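Local coordinates for methylmalonate-semialdehyde dehydrogenase (Oceanimonas doudoroffii, PDB 4ZZ7), which catalyses the NAD-dependent, CoA-acylating oxidation of methylmalonate semialdehyde, probably to propionyl-CoA, at residues I231-Y236 with W455-F460. Numbering follows the deposited sequence.
Sequences IAEYIY and WKRSLF. With NAD (nicotinamide-adenine-dinucleotide), chain M.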
# COMPACT_ATOMS: atom_id res chain seq x y z
N ILE A 231 -33.95 -8.47 4.92
CA ILE A 231 -33.52 -7.88 6.21
C ILE A 231 -32.26 -7.02 6.06
O ILE A 231 -32.13 -5.99 6.71
CB ILE A 231 -33.24 -8.99 7.25
CG1 ILE A 231 -34.49 -9.87 7.42
CG2 ILE A 231 -32.79 -8.41 8.58
CD1 ILE A 231 -35.77 -9.13 7.76
N ALA A 232 -31.33 -7.44 5.21
CA ALA A 232 -30.16 -6.60 4.90
C ALA A 232 -30.61 -5.22 4.44
O ALA A 232 -30.08 -4.21 4.92
CB ALA A 232 -29.28 -7.23 3.83
N GLU A 233 -31.58 -5.20 3.52
CA GLU A 233 -32.16 -3.96 2.99
C GLU A 233 -32.80 -3.13 4.08
O GLU A 233 -32.64 -1.92 4.08
CB GLU A 233 -33.22 -4.26 1.95
CG GLU A 233 -33.57 -3.08 1.06
CD GLU A 233 -34.73 -3.38 0.12
OE1 GLU A 233 -35.42 -4.41 0.27
OE2 GLU A 233 -34.98 -2.56 -0.78
N TYR A 234 -33.53 -3.78 4.99
CA TYR A 234 -34.15 -3.11 6.11
C TYR A 234 -33.07 -2.47 6.98
O TYR A 234 -33.13 -1.27 7.29
CB TYR A 234 -35.03 -4.09 6.93
CG TYR A 234 -35.45 -3.51 8.25
CD1 TYR A 234 -36.51 -2.65 8.34
CD2 TYR A 234 -34.72 -3.77 9.40
CE1 TYR A 234 -36.87 -2.06 9.55
CE2 TYR A 234 -35.07 -3.20 10.62
CZ TYR A 234 -36.14 -2.33 10.69
OH TYR A 234 -36.51 -1.74 11.90
N ILE A 235 -32.08 -3.28 7.36
CA ILE A 235 -30.99 -2.85 8.26
C ILE A 235 -30.22 -1.69 7.64
O ILE A 235 -29.96 -0.71 8.32
CB ILE A 235 -29.96 -3.95 8.57
CG1 ILE A 235 -30.59 -5.16 9.26
CG2 ILE A 235 -28.83 -3.40 9.43
CD1 ILE A 235 -30.92 -4.99 10.72
N TYR A 236 -29.83 -1.84 6.37
CA TYR A 236 -29.16 -0.76 5.62
C TYR A 236 -29.98 0.54 5.56
O TYR A 236 -29.44 1.65 5.78
CB TYR A 236 -28.82 -1.20 4.19
CG TYR A 236 -27.81 -0.30 3.51
CD1 TYR A 236 -26.47 -0.29 3.91
CD2 TYR A 236 -28.19 0.57 2.47
CE1 TYR A 236 -25.54 0.54 3.30
CE2 TYR A 236 -27.25 1.41 1.85
CZ TYR A 236 -25.93 1.39 2.27
OH TYR A 236 -24.98 2.22 1.70
N TRP A 455 -22.05 -8.59 -5.22
CA TRP A 455 -22.53 -7.46 -6.02
C TRP A 455 -24.05 -7.47 -6.10
O TRP A 455 -24.72 -8.37 -5.58
CB TRP A 455 -21.95 -7.53 -7.41
CG TRP A 455 -20.57 -7.11 -7.45
CD1 TRP A 455 -19.73 -6.91 -6.40
CD2 TRP A 455 -19.80 -6.88 -8.63
NE1 TRP A 455 -18.50 -6.55 -6.84
CE2 TRP A 455 -18.51 -6.53 -8.21
CE3 TRP A 455 -20.07 -6.95 -10.00
CZ2 TRP A 455 -17.51 -6.22 -9.10
CZ3 TRP A 455 -19.07 -6.65 -10.87
CH2 TRP A 455 -17.81 -6.28 -10.42
N LYS A 456 -24.59 -6.44 -6.75
CA LYS A 456 -26.03 -6.30 -6.96
C LYS A 456 -26.79 -6.29 -5.61
O LYS A 456 -26.45 -5.51 -4.72
CB LYS A 456 -26.51 -7.36 -7.96
CG LYS A 456 -25.84 -7.19 -9.30
CD LYS A 456 -26.48 -8.05 -10.37
CE LYS A 456 -26.32 -9.53 -10.06
NZ LYS A 456 -26.46 -10.39 -11.27
N ARG A 457 -27.77 -7.18 -5.46
CA ARG A 457 -28.66 -7.21 -4.32
C ARG A 457 -28.10 -8.08 -3.20
O ARG A 457 -28.68 -8.12 -2.11
CB ARG A 457 -30.01 -7.78 -4.75
CG ARG A 457 -30.84 -6.86 -5.65
CD ARG A 457 -31.84 -6.02 -4.85
NE ARG A 457 -32.90 -6.82 -4.22
CZ ARG A 457 -33.72 -6.38 -3.26
NH1 ARG A 457 -33.66 -5.13 -2.80
NH2 ARG A 457 -34.64 -7.20 -2.75
N SER A 458 -27.00 -8.78 -3.47
CA SER A 458 -26.32 -9.56 -2.42
C SER A 458 -25.56 -8.71 -1.35
O SER A 458 -25.13 -9.24 -0.33
CB SER A 458 -25.34 -10.58 -3.06
OG SER A 458 -26.02 -11.50 -3.91
N LEU A 459 -25.39 -7.42 -1.61
CA LEU A 459 -24.68 -6.53 -0.70
C LEU A 459 -25.13 -5.06 -0.78
O LEU A 459 -25.25 -4.48 -1.86
CB LEU A 459 -23.18 -6.60 -1.00
CG LEU A 459 -22.27 -5.93 0.03
CD1 LEU A 459 -20.98 -6.69 0.14
CD2 LEU A 459 -21.98 -4.46 -0.31
N PHE A 460 -25.36 -4.47 0.38
CA PHE A 460 -25.66 -3.05 0.48
C PHE A 460 -24.51 -2.36 1.18
O PHE A 460 -24.16 -2.68 2.31
CB PHE A 460 -26.99 -2.82 1.21
CG PHE A 460 -28.18 -3.49 0.57
CD1 PHE A 460 -28.52 -4.78 0.91
CD2 PHE A 460 -28.95 -2.83 -0.35
CE1 PHE A 460 -29.61 -5.41 0.33
CE2 PHE A 460 -30.05 -3.46 -0.94
CZ PHE A 460 -30.38 -4.74 -0.60
PA NAD M . -31.95 -13.28 8.52
O1A NAD M . -33.27 -13.71 9.16
O2A NAD M . -31.90 -12.49 7.22
O5B NAD M . -31.13 -12.37 9.59
C5B NAD M . -30.25 -12.91 10.59
C4B NAD M . -30.10 -11.96 11.78
O4B NAD M . -30.99 -10.85 11.65
C3B NAD M . -30.43 -12.60 13.12
O3B NAD M . -29.44 -12.17 14.06
C2B NAD M . -31.84 -12.13 13.46
O2B NAD M . -32.16 -11.86 14.83
C1B NAD M . -31.97 -10.82 12.70
N9A NAD M . -33.34 -10.59 12.16
C8A NAD M . -34.15 -11.54 11.60
N7A NAD M . -35.31 -10.98 11.19
C5A NAD M . -35.27 -9.66 11.50
C6A NAD M . -36.20 -8.50 11.35
N6A NAD M . -37.41 -8.67 10.77
N1A NAD M . -35.78 -7.28 11.79
C2A NAD M . -34.55 -7.12 12.37
N3A NAD M . -33.66 -8.11 12.54
C4A NAD M . -33.96 -9.39 12.14
O3 NAD M . -30.99 -14.60 8.33
PN NAD M . -31.16 -16.11 8.96
O1N NAD M . -30.86 -16.12 10.46
O2N NAD M . -32.40 -16.85 8.44
O5D NAD M . -29.89 -16.70 8.18
C5D NAD M . -30.00 -17.06 6.79
C4D NAD M . -29.53 -15.98 5.79
O4D NAD M . -28.13 -15.65 5.85
C3D NAD M . -29.76 -16.46 4.35
O3D NAD M . -30.90 -15.82 3.77
C2D NAD M . -28.47 -16.16 3.56
O2D NAD M . -28.74 -15.52 2.31
C1D NAD M . -27.71 -15.27 4.53
N1N NAD M . -26.25 -15.32 4.41
C2N NAD M . -25.67 -14.31 3.74
C3N NAD M . -24.29 -14.27 3.58
C7N NAD M . -23.59 -13.18 2.81
O7N NAD M . -23.87 -12.87 1.64
N7N NAD M . -22.59 -12.58 3.43
C4N NAD M . -23.52 -15.26 4.17
C5N NAD M . -24.13 -16.29 4.87
C6N NAD M . -25.52 -16.29 4.98
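The ring of F460 lies against one side of helix 229-241, where A232, E233 and Y236 meet it. E233 CA stands over one face of the ring, displaced toward its rim, in a CH-pi contact 4.2 Å from the F460 centroid and 19° off the normal. E233 CB follows along the ring, 3.8 Å from F460 CZ, while the methyl CB of A232 packs 3.9 Å from F460 CD1. Y236 takes the other end of the same residue: F460 CB sits over one face of the tyrosine ring, 3.8 Å from the Y236 centroid, making a second CH-pi contact. Y236 CG is turned anti to its own backbone nitrogen (chi1 -164°), which carries the ring beside the strand, with Y236 CE1 3.6 Å from F460 O.

Beyond the phenyl ring, the extended E233 chain ends in a long salt bridge, OE2 to R457 NH1 at 3.5 Å. The carboxylate oxygen comes to the edge of the guanidinium, close to its plane, and the two flat groups are nearly perpendicular (83°). Both charges have further partners, R237 for E233 and E410 for R457, so this bridge belongs to a wider ionic network.

R457 belongs to the type II' turn W455-S458, which leads into strand 459-460; R457 O also accepts a hydrogen bond from T229 OG1 at the start of the helix. The backbone of F460 is hydrogen-bonded to that of A248 in strand 245-249, and G243 of a second subunit packs on it. On the helix, I231 contacts the NAD adenine, its CD1 3.5 Å from N6A. The arrangement thus joins the helix following strand 220-226 to strand 459-460, which pairs antiparallel with strand 245-249 and is the outermost strand of that sheet within this chain, in the Rossmann-like NAD-binding domain of the aldehyde dehydrogenase fold.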